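Local coordinates for protein Dye-decolorizing peroxidase Tfu_3078 (Thermobifida fusca, PDB 5FW4) that uses heme b and hydrogen peroxide to oxidise a wide range of compounds, with high reactivity toward anthraquinone dyes and modest activity on guaiacol-type substrates and azo dyes, at residues 252-257 with 351-356; 275-280 with 374-379; 297-302 with 332-337. All blocks are in the same frame, centred on the assembly; numbering follows the deposited sequence.

Interaction 1: 252-257 with 351-356; sequences PLFDRT and RMFRRG. With HEM (protoporphyrin IX containing Fe), chain C.
Segment 252-257 of helix 252-258 comes nearest the chain just before strand 353-363, with Thr257 CA 5.9 Å from Met352 CA, and no direct hydrogen bond joins the two segments. A water bridges them instead, donating to Thr257 O and to Arg351 O, 2.8 Å each. Thr257 packs against the Met352 backbone: its CG2, anti to the backbone N, presses on Met352 CA at 3.6 Å. Its OG1 hydrogen-bonds back to Leu253 O, one helical turn earlier, at 2.6 Å; that carbonyl also receives Thr257 N from the other face of its plane. The same OG1 touches Arg351 CD at 3.3 Å, while Leu253 CD2 lies over one face of the guanidinium, toward its rim. Deeper in, Phe254 and Phe353 form a T-shaped pair: CE1 of Phe254 points at the centre of the Phe353 face, with the planes 77° apart. Met352 turns the other way and brings SD to the heme vinyl carbon CAC. Arg354, bent at chi3, lays its guanidinium over heme C3D and donates from NH2 to propionate oxygen O1A at 3.2 Å. Thus one side of 351-356 carries the helix and the other lines the heme pocket, where Arg354 is the distal arginine characteristic of DyP-type peroxidases and also borders the bound oxygen molecule.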
loop_
_atom_site.group_PDB
_atom_site.type_symbol
_atom_site.label_atom_id
_atom_site.label_comp_id
_atom_site.label_asym_id
_atom_site.label_seq_id
_atom_site.Cartn_x
_atom_site.Cartn_y
_atom_site.Cartn_z
ATOM N N PRO A 252 -1.907 4.085 34.246
ATOM C CA PRO A 252 -1.009 5.245 34.348
ATOM C C PRO A 252 0.343 5.102 33.665
ATOM O O PRO A 252 0.916 6.096 33.241
ATOM C CB PRO A 252 -0.827 5.420 35.867
ATOM C CG PRO A 252 -2.085 4.891 36.449
ATOM C CD PRO A 252 -2.474 3.726 35.567
ATOM N N LEU A 253 0.858 3.887 33.574
ATOM C CA LEU A 253 2.071 3.634 32.823
ATOM C C LEU A 253 2.040 4.158 31.377
ATOM O O LEU A 253 3.065 4.540 30.844
ATOM C CB LEU A 253 2.390 2.141 32.836
ATOM C CG LEU A 253 3.835 1.723 32.543
ATOM C CD1 LEU A 253 4.871 2.684 33.131
ATOM C CD2 LEU A 253 4.047 0.316 33.102
ATOM N N PHE A 254 0.870 4.204 30.753
ATOM C CA PHE A 254 0.791 4.666 29.382
ATOM C C PHE A 254 1.193 6.133 29.310
ATOM O O PHE A 254 2.121 6.488 28.604
ATOM C CB PHE A 254 -0.592 4.468 28.784
ATOM C CG PHE A 254 -0.679 4.889 27.344
ATOM C CD1 PHE A 254 -0.217 4.047 26.331
ATOM C CD2 PHE A 254 -1.169 6.146 27.002
ATOM C CE1 PHE A 254 -0.273 4.429 25.015
ATOM C CE2 PHE A 254 -1.222 6.539 25.678
ATOM C CZ PHE A 254 -0.769 5.677 24.681
ATOM N N ASP A 255 0.507 6.972 30.058
ATOM C CA ASP A 255 0.794 8.392 30.005
ATOM C C ASP A 255 2.202 8.753 30.503
ATOM O O ASP A 255 2.856 9.658 29.967
ATOM C CB ASP A 255 -0.290 9.151 30.757
ATOM C CG ASP A 255 -1.583 9.199 29.977
ATOM O OD1 ASP A 255 -1.530 9.165 28.717
ATOM O OD2 ASP A 255 -2.649 9.262 30.612
ATOM N N ARG A 256 2.670 8.039 31.516
ATOM C CA ARG A 256 4.024 8.228 32.016
ATOM C C ARG A 256 5.060 7.845 30.953
ATOM O O ARG A 256 6.084 8.504 30.826
ATOM C CB ARG A 256 4.264 7.397 33.284
ATOM C CG ARG A 256 3.595 7.924 34.563
ATOM C CD ARG A 256 3.059 6.782 35.439
ATOM N NE ARG A 256 3.326 6.942 36.872
ATOM C CZ ARG A 256 4.278 6.299 37.553
ATOM N NH1 ARG A 256 5.093 5.438 36.950
ATOM N NH2 ARG A 256 4.424 6.514 38.858
ATOM N N THR A 257 4.801 6.789 30.196
ATOM C CA THR A 257 5.751 6.328 29.183
ATOM C C THR A 257 5.857 7.324 28.007
ATOM O O THR A 257 6.925 7.539 27.446
ATOM C CB THR A 257 5.353 4.930 28.674
ATOM O OG1 THR A 257 5.413 3.990 29.759
ATOM C CG2 THR A 257 6.272 4.479 27.589
ATOM N N ARG A 351 11.448 2.345 28.703
ATOM C CA ARG A 351 10.152 1.878 28.266
ATOM C C ARG A 351 9.661 2.789 27.126
ATOM O O ARG A 351 10.033 3.946 27.055
ATOM C CB ARG A 351 9.190 1.902 29.457
ATOM C CG ARG A 351 7.915 1.082 29.323
ATOM C CD ARG A 351 7.058 1.224 30.587
ATOM N NE ARG A 351 7.812 0.798 31.767
ATOM C CZ ARG A 351 7.918 -0.465 32.192
ATOM N NH1 ARG A 351 7.303 -1.442 31.554
ATOM N NH2 ARG A 351 8.649 -0.752 33.259
ATOM N N MET A 352 8.899 2.223 26.203
ATOM C CA MET A 352 8.353 2.990 25.075
ATOM C C MET A 352 7.031 2.369 24.699
ATOM O O MET A 352 6.708 1.273 25.136
ATOM C CB MET A 352 9.335 2.993 23.893
ATOM C CG MET A 352 9.422 1.678 23.118
ATOM S SD MET A 352 10.976 1.476 22.256
ATOM C CE MET A 352 12.055 0.988 23.634
ATOM N N PHE A 353 6.269 3.091 23.894
ATOM C CA PHE A 353 5.014 2.623 23.334
ATOM C C PHE A 353 5.245 2.456 21.840
ATOM O O PHE A 353 5.546 3.404 21.149
ATOM C CB PHE A 353 3.904 3.655 23.607
ATOM C CG PHE A 353 2.601 3.383 22.908
ATOM C CD1 PHE A 353 1.917 2.196 23.105
ATOM C CD2 PHE A 353 2.054 4.332 22.044
ATOM C CE1 PHE A 353 0.704 1.956 22.469
ATOM C CE2 PHE A 353 0.850 4.087 21.398
ATOM C CZ PHE A 353 0.183 2.904 21.604
ATOM N N ARG A 354 5.090 1.234 21.357
ATOM C CA ARG A 354 5.368 0.888 19.987
ATOM C C ARG A 354 4.060 0.841 19.225
ATOM O O ARG A 354 3.119 0.157 19.638
ATOM C CB ARG A 354 6.100 -0.462 19.939
ATOM C CG ARG A 354 7.550 -0.301 20.351
ATOM C CD ARG A 354 8.194 -1.543 21.006
ATOM N NE ARG A 354 7.280 -2.579 21.476
ATOM C CZ ARG A 354 6.749 -2.715 22.688
ATOM N NH1 ARG A 354 6.971 -1.854 23.742
ATOM N NH2 ARG A 354 5.951 -3.771 22.859
ATOM N N ARG A 355 4.001 1.593 18.128
ATOM C CA ARG A 355 2.821 1.672 17.296
ATOM C C ARG A 355 3.244 1.686 15.822
ATOM O O ARG A 355 3.125 2.713 15.067
ATOM C CB ARG A 355 2.051 2.946 17.664
ATOM C CG ARG A 355 0.709 3.124 17.007
ATOM C CD ARG A 355 0.082 4.421 17.513
ATOM N NE ARG A 355 -1.225 4.695 16.923
ATOM C CZ ARG A 355 -1.444 5.257 15.720
ATOM N NH1 ARG A 355 -0.451 5.559 14.877
ATOM N NH2 ARG A 355 -2.690 5.468 15.318
ATOM N N GLY A 356 3.699 0.528 15.394
ATOM C CA GLY A 356 4.284 0.341 14.105
ATOM C C GLY A 356 3.353 -0.341 13.124
ATOM O O GLY A 356 2.346 -0.920 13.516
HETATM C CHA HEM C . 8.794 -6.719 21.712
HETATM C CHB HEM C . 9.287 -7.698 16.995
HETATM C CHC HEM C . 12.318 -3.952 16.608
HETATM C CHD HEM C . 11.611 -2.817 21.262
HETATM C C1A HEM C . 8.676 -7.289 20.468
HETATM C C2A HEM C . 7.921 -8.451 20.214
HETATM C C3A HEM C . 8.082 -8.734 18.897
HETATM C C4A HEM C . 8.913 -7.759 18.332
HETATM C CMA HEM C . 7.453 -9.842 18.141
HETATM C CAA HEM C . 7.137 -9.255 21.220
HETATM C CBA HEM C . 5.678 -8.827 21.340
HETATM C CGA HEM C . 5.553 -7.500 22.029
HETATM O O1A HEM C . 5.249 -6.494 21.332
HETATM O O2A HEM C . 5.741 -7.418 23.269
HETATM C C1B HEM C . 10.181 -6.737 16.491
HETATM C C2B HEM C . 10.599 -6.690 15.139
HETATM C C3B HEM C . 11.457 -5.632 15.003
HETATM C C4B HEM C . 11.530 -5.029 16.334
HETATM C CMB HEM C . 10.147 -7.635 14.062
HETATM C CAB HEM C . 12.141 -5.080 13.828
HETATM C CBB HEM C . 11.870 -5.443 12.574
HETATM C C1C HEM C . 12.397 -3.313 17.824
HETATM C C2C HEM C . 13.146 -2.181 18.064
HETATM C C3C HEM C . 12.924 -1.848 19.395
HETATM C C4C HEM C . 12.045 -2.807 19.951
HETATM C CMC HEM C . 13.981 -1.518 17.000
HETATM C CAC HEM C . 13.468 -0.812 20.260
HETATM C CBC HEM C . 14.583 -0.200 20.008
HETATM C C1D HEM C . 10.761 -3.839 21.715
HETATM C C2D HEM C . 10.321 -3.878 23.115
HETATM C C3D HEM C . 9.543 -4.978 23.237
HETATM C C4D HEM C . 9.536 -5.595 21.915
HETATM C CMD HEM C . 10.631 -2.886 24.223
HETATM C CAD HEM C . 8.835 -5.434 24.498
HETATM C CBD HEM C . 9.835 -6.195 25.373
HETATM C CGD HEM C . 9.213 -6.544 26.708
HETATM O O1D HEM C . 9.119 -5.714 27.633
HETATM O O2D HEM C . 8.765 -7.699 26.872
HETATM N NA HEM C . 9.289 -6.877 19.303
HETATM N NB HEM C . 10.751 -5.734 17.157
HETATM N NC HEM C . 11.775 -3.696 18.980
HETATM N ND HEM C . 10.272 -4.887 21.002
HETATM FE FE HEM C . 10.546 -5.336 19.175
HETATM O O HOH W 1 9.314 6.356 28.382
#

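Interaction 2: 275-280 with 374-379. With HEM (protoporphyrin IX containing Fe), chain C.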
loop_
_atom_site.group_PDB
_atom_site.type_symbol
_atom_site.label_atom_id
_atom_site.label_comp_id
_atom_site.label_asym_id
_atom_site.label_seq_id
_atom_site.Cartn_x
_atom_site.Cartn_y
_atom_site.Cartn_z
ATOM N N SER A 275 5.174 14.425 23.116
ATOM C CA SER A 275 5.791 13.104 23.026
ATOM C C SER A 275 6.800 13.113 21.884
ATOM O O SER A 275 6.690 13.916 20.955
ATOM C CB SER A 275 4.735 12.004 22.808
ATOM O OG SER A 275 5.294 10.675 22.922
ATOM N N TYR A 276 7.783 12.214 21.976
ATOM C CA TYR A 276 8.807 12.072 20.958
ATOM C C TYR A 276 8.624 10.746 20.216
ATOM O O TYR A 276 8.468 9.672 20.839
ATOM C CB TYR A 276 10.189 12.144 21.563
ATOM C CG TYR A 276 10.540 13.511 22.093
ATOM C CD1 TYR A 276 11.091 14.482 21.257
ATOM C CD2 TYR A 276 10.293 13.853 23.417
ATOM C CE1 TYR A 276 11.391 15.744 21.727
ATOM C CE2 TYR A 276 10.603 15.117 23.904
ATOM C CZ TYR A 276 11.153 16.062 23.051
ATOM O OH TYR A 276 11.472 17.329 23.524
ATOM N N LEU A 277 8.638 10.857 18.895
ATOM C CA LEU A 277 8.508 9.752 17.963
ATOM C C LEU A 277 9.860 9.401 17.362
ATOM O O LEU A 277 10.510 10.242 16.721
ATOM C CB LEU A 277 7.540 10.126 16.814
ATOM C CG LEU A 277 7.452 9.125 15.651
ATOM C CD1 LEU A 277 6.835 7.821 16.082
ATOM C CD2 LEU A 277 6.654 9.707 14.484
ATOM N N VAL A 278 10.307 8.157 17.586
ATOM C CA VAL A 278 11.381 7.622 16.804
ATOM C C VAL A 278 10.770 6.734 15.742
ATOM O O VAL A 278 10.030 5.774 16.063
ATOM C CB VAL A 278 12.401 6.812 17.636
ATOM C CG1 VAL A 278 13.427 6.193 16.716
ATOM C CG2 VAL A 278 13.069 7.701 18.676
ATOM N N VAL A 279 11.074 7.041 14.478
ATOM C CA VAL A 279 10.642 6.191 13.381
ATOM C C VAL A 279 11.839 5.518 12.763
ATOM O O VAL A 279 12.878 6.143 12.508
ATOM C CB VAL A 279 9.766 6.920 12.328
ATOM C CG1 VAL A 279 10.386 8.207 11.888
ATOM C CG2 VAL A 279 9.497 6.039 11.122
ATOM N N ARG A 280 11.694 4.222 12.523
ATOM C CA ARG A 280 12.733 3.473 11.846
ATOM C C ARG A 280 12.085 2.642 10.744
ATOM O O ARG A 280 11.070 1.959 10.976
ATOM C CB ARG A 280 13.478 2.571 12.868
ATOM C CG ARG A 280 14.061 3.286 14.079
ATOM C CD ARG A 280 15.351 4.048 13.757
ATOM N NE ARG A 280 16.502 3.134 13.759
ATOM C CZ ARG A 280 17.779 3.473 13.876
ATOM N NH1 ARG A 280 18.152 4.733 14.013
ATOM N NH2 ARG A 280 18.703 2.506 13.897
ATOM N N LEU A 374 7.662 -0.628 9.526
ATOM C CA LEU A 374 7.762 0.778 9.767
ATOM C C LEU A 374 7.559 0.927 11.264
ATOM O O LEU A 374 6.436 1.026 11.769
ATOM C CB LEU A 374 6.722 1.533 8.930
ATOM C CG LEU A 374 6.690 3.029 9.151
ATOM C CD1 LEU A 374 8.052 3.645 8.907
ATOM C CD2 LEU A 374 5.659 3.563 8.180
ATOM N N PHE A 375 8.671 0.866 11.994
ATOM C CA PHE A 375 8.649 0.856 13.433
ATOM C C PHE A 375 8.477 2.255 13.982
ATOM O O PHE A 375 9.145 3.172 13.539
ATOM C CB PHE A 375 9.987 0.304 13.916
ATOM C CG PHE A 375 10.231 0.459 15.382
ATOM C CD1 PHE A 375 10.738 1.650 15.908
ATOM C CD2 PHE A 375 10.079 -0.647 16.240
ATOM C CE1 PHE A 375 11.007 1.764 17.268
ATOM C CE2 PHE A 375 10.324 -0.519 17.593
ATOM C CZ PHE A 375 10.799 0.670 18.114
ATOM N N MET A 376 7.602 2.417 14.969
ATOM C CA MET A 376 7.375 3.720 15.551
ATOM C C MET A 376 7.280 3.609 17.057
ATOM O O MET A 376 6.369 2.958 17.571
ATOM C CB MET A 376 6.108 4.379 14.958
ATOM C CG MET A 376 6.261 4.817 13.526
ATOM S SD MET A 376 4.969 5.937 12.915
ATOM C CE MET A 376 3.829 4.752 12.290
ATOM N N ALA A 377 8.219 4.234 17.759
ATOM C CA ALA A 377 8.183 4.272 19.213
ATOM C C ALA A 377 7.929 5.679 19.717
ATOM O O ALA A 377 8.582 6.622 19.299
ATOM C CB ALA A 377 9.456 3.725 19.822
ATOM N N TRP A 378 6.990 5.750 20.650
ATOM C CA TRP A 378 6.614 6.958 21.351
ATOM C C TRP A 378 7.130 6.934 22.764
ATOM O O TRP A 378 7.084 5.883 23.458
ATOM C CB TRP A 378 5.119 7.040 21.356
ATOM C CG TRP A 378 4.560 7.158 20.031
ATOM C CD1 TRP A 378 4.099 6.163 19.232
ATOM C CD2 TRP A 378 4.333 8.382 19.326
ATOM N NE1 TRP A 378 3.631 6.678 18.058
ATOM C CE2 TRP A 378 3.730 8.047 18.105
ATOM C CE3 TRP A 378 4.583 9.718 19.621
ATOM C CZ2 TRP A 378 3.392 8.987 17.175
ATOM C CZ3 TRP A 378 4.222 10.664 18.707
ATOM C CH2 TRP A 378 3.653 10.292 17.483
ATOM N N GLN A 379 7.630 8.075 23.205
ATOM C CA GLN A 379 8.154 8.208 24.554
ATOM C C GLN A 379 8.325 9.658 24.962
ATOM O O GLN A 379 8.444 10.533 24.100
ATOM C CB GLN A 379 9.507 7.497 24.731
ATOM C CG GLN A 379 10.648 7.975 23.844
ATOM C CD GLN A 379 10.832 7.150 22.571
ATOM O OE1 GLN A 379 11.432 6.084 22.594
ATOM N NE2 GLN A 379 10.341 7.656 21.460
HETATM C CHA HEM C . 8.794 -6.719 21.712
HETATM C CHB HEM C . 9.287 -7.698 16.995
HETATM C CHC HEM C . 12.318 -3.952 16.608
HETATM C CHD HEM C . 11.611 -2.817 21.262
HETATM C C1A HEM C . 8.676 -7.289 20.468
HETATM C C2A HEM C . 7.921 -8.451 20.214
HETATM C C3A HEM C . 8.082 -8.734 18.897
HETATM C C4A HEM C . 8.913 -7.759 18.332
HETATM C CMA HEM C . 7.453 -9.842 18.141
HETATM C CAA HEM C . 7.137 -9.255 21.220
HETATM C CBA HEM C . 5.678 -8.827 21.340
HETATM C CGA HEM C . 5.553 -7.500 22.029
HETATM O O1A HEM C . 5.249 -6.494 21.332
HETATM O O2A HEM C . 5.741 -7.418 23.269
HETATM C C1B HEM C . 10.181 -6.737 16.491
HETATM C C2B HEM C . 10.599 -6.690 15.139
HETATM C C3B HEM C . 11.457 -5.632 15.003
HETATM C C4B HEM C . 11.530 -5.029 16.334
HETATM C CMB HEM C . 10.147 -7.635 14.062
HETATM C CAB HEM C . 12.141 -5.080 13.828
HETATM C CBB HEM C . 11.870 -5.443 12.574
HETATM C C1C HEM C . 12.397 -3.313 17.824
HETATM C C2C HEM C . 13.146 -2.181 18.064
HETATM C C3C HEM C . 12.924 -1.848 19.395
HETATM C C4C HEM C . 12.045 -2.807 19.951
HETATM C CMC HEM C . 13.981 -1.518 17.000
HETATM C CAC HEM C . 13.468 -0.812 20.260
HETATM C CBC HEM C . 14.583 -0.200 20.008
HETATM C C1D HEM C . 10.761 -3.839 21.715
HETATM C C2D HEM C . 10.321 -3.878 23.115
HETATM C C3D HEM C . 9.543 -4.978 23.237
HETATM C C4D HEM C . 9.536 -5.595 21.915
HETATM C CMD HEM C . 10.631 -2.886 24.223
HETATM C CAD HEM C . 8.835 -5.434 24.498
HETATM C CBD HEM C . 9.835 -6.195 25.373
HETATM C CGD HEM C . 9.213 -6.544 26.708
HETATM O O1D HEM C . 9.119 -5.714 27.633
HETATM O O2D HEM C . 8.765 -7.699 26.872
HETATM N NA HEM C . 9.289 -6.877 19.303
HETATM N NB HEM C . 10.751 -5.734 17.157
HETATM N NC HEM C . 11.775 -3.696 18.980
HETATM N ND HEM C . 10.272 -4.887 21.002
HETATM FE FE HEM C . 10.546 -5.336 19.175
#
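Leu277 covers one face of the Trp378 indole: its CB sits above the six-membered ring, 4.0 Å from the centroid and 16° off the normal, a CH-pi contact, and its CD1 lies over the same ring system toward the rim. At the indole edge, Ser275 OG approaches Trp378 CE3 while hydrogen-bonded to Ile258 O. Phe375 has heme methyl CMC over one face, offset toward the rim, and its CE2 comes within 3.3 Å of heme C2C. The Tyr276 ring meets Gln379 O near its own plane. These groups project from two antiparallel strands whose axes run 4.8 Å apart. Tyr276, Val278 and Arg280 form hydrogen-bonded pairs with Gln379, Ala377 and Phe375; Leu277-Trp378 and Val279-Met376 are the non-hydrogen-bonded pairs between them. At one end Tyr276 O takes two donors, Gln379 N at 3.0 Å in the carbonyl plane and Gln379 NE2 at 2.8 Å from above it. The amide folds back because CG lies between the backbone N and carbonyl carbon (chi1 60°) and the chain bends at chi2; Phe386 N holds its OE1. Along the apolar side, Leu277 CD1 reaches Met376 CB at 3.7 Å and Val279 CG2 meets Leu374 CD1 at 3.6 Å. These are the two central strands of a four-stranded antiparallel sheet, flanked by 353-363 beside 369-379 and by 404-414 beside 275-284. The face bearing Leu277, Met376 and Trp378 packs on strands 81-89 and 184-190 of the other sheet, as expected for paired ferredoxin-like domains, whereas Phe375 on the reverse face borders the heme and the oxygen molecule.

Interaction 3: 297-302 with 332-337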
loop_
_atom_site.group_PDB
_atom_site.type_symbol
_atom_site.label_atom_id
_atom_site.label_comp_id
_atom_site.label_asym_id
_atom_site.label_seq_id
_atom_site.Cartn_x
_atom_site.Cartn_y
_atom_site.Cartn_z
ATOM N N ARG A 297 12.246 -19.781 14.943
ATOM C CA ARG A 297 11.691 -18.398 14.848
ATOM C C ARG A 297 11.260 -17.900 16.219
ATOM O O ARG A 297 11.598 -16.801 16.654
ATOM C CB ARG A 297 10.498 -18.399 13.920
ATOM C CG ARG A 297 10.838 -18.702 12.464
ATOM C CD ARG A 297 9.550 -18.949 11.670
ATOM N NE ARG A 297 9.797 -19.457 10.331
ATOM C CZ ARG A 297 8.936 -19.397 9.310
ATOM N NH1 ARG A 297 7.712 -18.885 9.439
ATOM N NH2 ARG A 297 9.307 -19.875 8.127
ATOM N N GLU A 298 10.591 -18.787 16.945
ATOM C CA GLU A 298 10.111 -18.460 18.271
ATOM C C GLU A 298 11.289 -18.178 19.202
ATOM O O GLU A 298 11.201 -17.285 20.059
ATOM C CB GLU A 298 9.151 -19.554 18.807
ATOM C CG GLU A 298 7.936 -19.813 17.920
ATOM C CD GLU A 298 7.055 -20.999 18.334
ATOM O OE1 GLU A 298 7.564 -22.092 18.731
ATOM O OE2 GLU A 298 5.820 -20.863 18.223
ATOM N N ARG A 299 12.392 -18.930 19.060
ATOM C CA ARG A 299 13.590 -18.663 19.870
ATOM C C ARG A 299 14.247 -17.270 19.627
ATOM O O ARG A 299 14.676 -16.606 20.573
ATOM C CB ARG A 299 14.580 -19.848 19.782
ATOM C CG ARG A 299 13.995 -21.088 20.494
ATOM C CD ARG A 299 14.860 -22.341 20.513
ATOM N NE ARG A 299 15.754 -22.419 19.359
ATOM C CZ ARG A 299 15.603 -23.207 18.285
ATOM N NH1 ARG A 299 14.585 -24.060 18.160
ATOM N NH2 ARG A 299 16.513 -23.146 17.315
ATOM N N VAL A 300 14.261 -16.806 18.379
ATOM C CA VAL A 300 14.732 -15.438 18.042
ATOM C C VAL A 300 14.052 -14.367 18.916
ATOM O O VAL A 300 14.728 -13.486 19.438
ATOM C CB VAL A 300 14.525 -15.115 16.539
ATOM C CG1 VAL A 300 14.722 -13.624 16.236
ATOM C CG2 VAL A 300 15.452 -15.917 15.655
ATOM N N ILE A 301 12.729 -14.451 19.078
ATOM C CA ILE A 301 11.954 -13.398 19.806
ATOM C C ILE A 301 11.763 -13.727 21.277
ATOM O O ILE A 301 11.872 -12.855 22.119
ATOM C CB ILE A 301 10.543 -13.219 19.258
ATOM C CG1 ILE A 301 10.580 -12.669 17.817
ATOM C CG2 ILE A 301 9.702 -12.374 20.224
ATOM C CD1 ILE A 301 11.157 -11.283 17.656
ATOM N N GLY A 302 11.452 -14.979 21.573
ATOM C CA GLY A 302 11.193 -15.401 22.946
ATOM C C GLY A 302 9.707 -15.535 23.216
ATOM O O GLY A 302 9.287 -15.610 24.372
ATOM N N LEU A 332 14.920 -20.756 29.256
ATOM C CA LEU A 332 13.700 -20.895 28.463
ATOM C C LEU A 332 13.599 -19.829 27.361
ATOM O O LEU A 332 13.399 -20.148 26.204
ATOM C CB LEU A 332 12.446 -20.832 29.351
ATOM C CG LEU A 332 11.575 -22.096 29.430
ATOM C CD1 LEU A 332 10.266 -21.788 30.149
ATOM C CD2 LEU A 332 11.280 -22.684 28.055
ATOM N N ILE A 333 13.735 -18.575 27.769
ATOM C CA ILE A 333 13.903 -17.454 26.845
ATOM C C ILE A 333 15.403 -17.283 26.575
ATOM O O ILE A 333 16.146 -16.988 27.504
ATOM C CB ILE A 333 13.381 -16.135 27.452
ATOM C CG1 ILE A 333 11.976 -16.293 28.041
ATOM C CG2 ILE A 333 13.447 -15.034 26.401
ATOM C CD1 ILE A 333 10.999 -17.018 27.148
ATOM N N PRO A 334 15.858 -17.487 25.315
ATOM C CA PRO A 334 17.284 -17.412 25.007
ATOM C C PRO A 334 18.011 -16.166 25.489
ATOM O O PRO A 334 17.403 -15.081 25.597
ATOM C CB PRO A 334 17.307 -17.513 23.480
ATOM C CG PRO A 334 16.157 -18.406 23.174
ATOM C CD PRO A 334 15.096 -18.066 24.187
ATOM N N GLU A 335 19.317 -16.293 25.729
ATOM C CA GLU A 335 20.068 -15.149 26.214
ATOM C C GLU A 335 20.023 -14.001 25.230
ATOM O O GLU A 335 20.124 -12.851 25.636
ATOM C CB GLU A 335 21.528 -15.441 26.441
ATOM C CG GLU A 335 21.747 -16.433 27.558
ATOM C CD GLU A 335 21.569 -17.855 27.097
ATOM O OE1 GLU A 335 20.837 -18.070 26.096
ATOM O OE2 GLU A 335 22.166 -18.772 27.767
ATOM N N ASN A 336 19.952 -14.323 23.949
ATOM C CA ASN A 336 19.945 -13.259 22.943
ATOM C C ASN A 336 18.567 -13.008 22.390
ATOM O O ASN A 336 18.469 -12.486 21.303
ATOM C CB ASN A 336 20.953 -13.546 21.814
ATOM C CG ASN A 336 20.628 -14.785 20.987
ATOM O OD1 ASN A 336 21.367 -15.092 20.053
ATOM N ND2 ASN A 336 19.551 -15.500 21.302
ATOM N N ALA A 337 17.513 -13.376 23.123
ATOM C CA ALA A 337 16.158 -13.228 22.609
ATOM C C ALA A 337 15.802 -11.781 22.628
ATOM O O ALA A 337 16.140 -11.052 23.555
ATOM C CB ALA A 337 15.139 -14.006 23.433
#
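Ile333 brings its tip to the end of helix 294-301 through two torsions: chi1 of -49° sets CG1 beside the backbone N, and chi2 of -47° turns CD1 toward Gly302 O, 3.6 Å away. Its other branch, CG2, lies 4.1 Å from Gly302 CA. Gly302 leaves the helix with a positive phi of 102°, and its bare CA lies directly against Ile333 CG2 and Ala337 CB. Next along, the Pro334 ring rests on the last turn of the helix, with CG 3.5 Å from Arg299 O and 4.0 Å from Arg299 CB, while the arginine's own chain leads away from the contact. Ala337 packs beside it: its CB lies 3.7 Å from Ile301 O, also near Arg299 O, and its CA makes a CA-H...O contact with Val300 O at 3.5 Å. A type I turn from Pro334 to Ala337, closed by Ala337 N to Pro334 O at 3.0 Å, shapes the loop, and Ala337 then occupies the N-cap position of helix 338-342. The last turn of helix 294-301 thus meets the start of helix 338-342, where backbone hydrogen bonds pair Val300 with His338 and Ile301 with Val339. Ile301 itself points away from 332-337, touching the heme and His338, the probable proximal iron ligand. No hydrogen bond crosses between the two segments: aliphatic carbons here meet the carbonyl oxygens of a helix C-terminus. The polar ties lie just beyond, in Arg340, which hydrogen-bonds to Ile333 O and Pro334 O, and in the backbone bonds into helix 338-342, which probably help to position the proximal histidine.

Interactions 1 and 2 are buried and share a sheet: strands 353-363 and 369-379 are neighbours, and Phe353 O with Trp378 N and Arg355 N with Met376 O probably join the two contacts by hydrogen bonds. Both touch the heme, through Met352 and Arg354 in one and Phe375 in the other. Interaction 2 is centred nearest the chain centre, about 5 Å away; interaction 3, partly buried, is farthest, about 26 Å between centres, and lies by His338, probably the proximal ligand of the heme iron. Chemistry follows place: regular backbone bonding between central strands in 275-280 with 374-379, an aromatic pair and a bridging water where a helix packs on 351-356, and aliphatic-to-carbonyl contacts in 297-302 with 332-337.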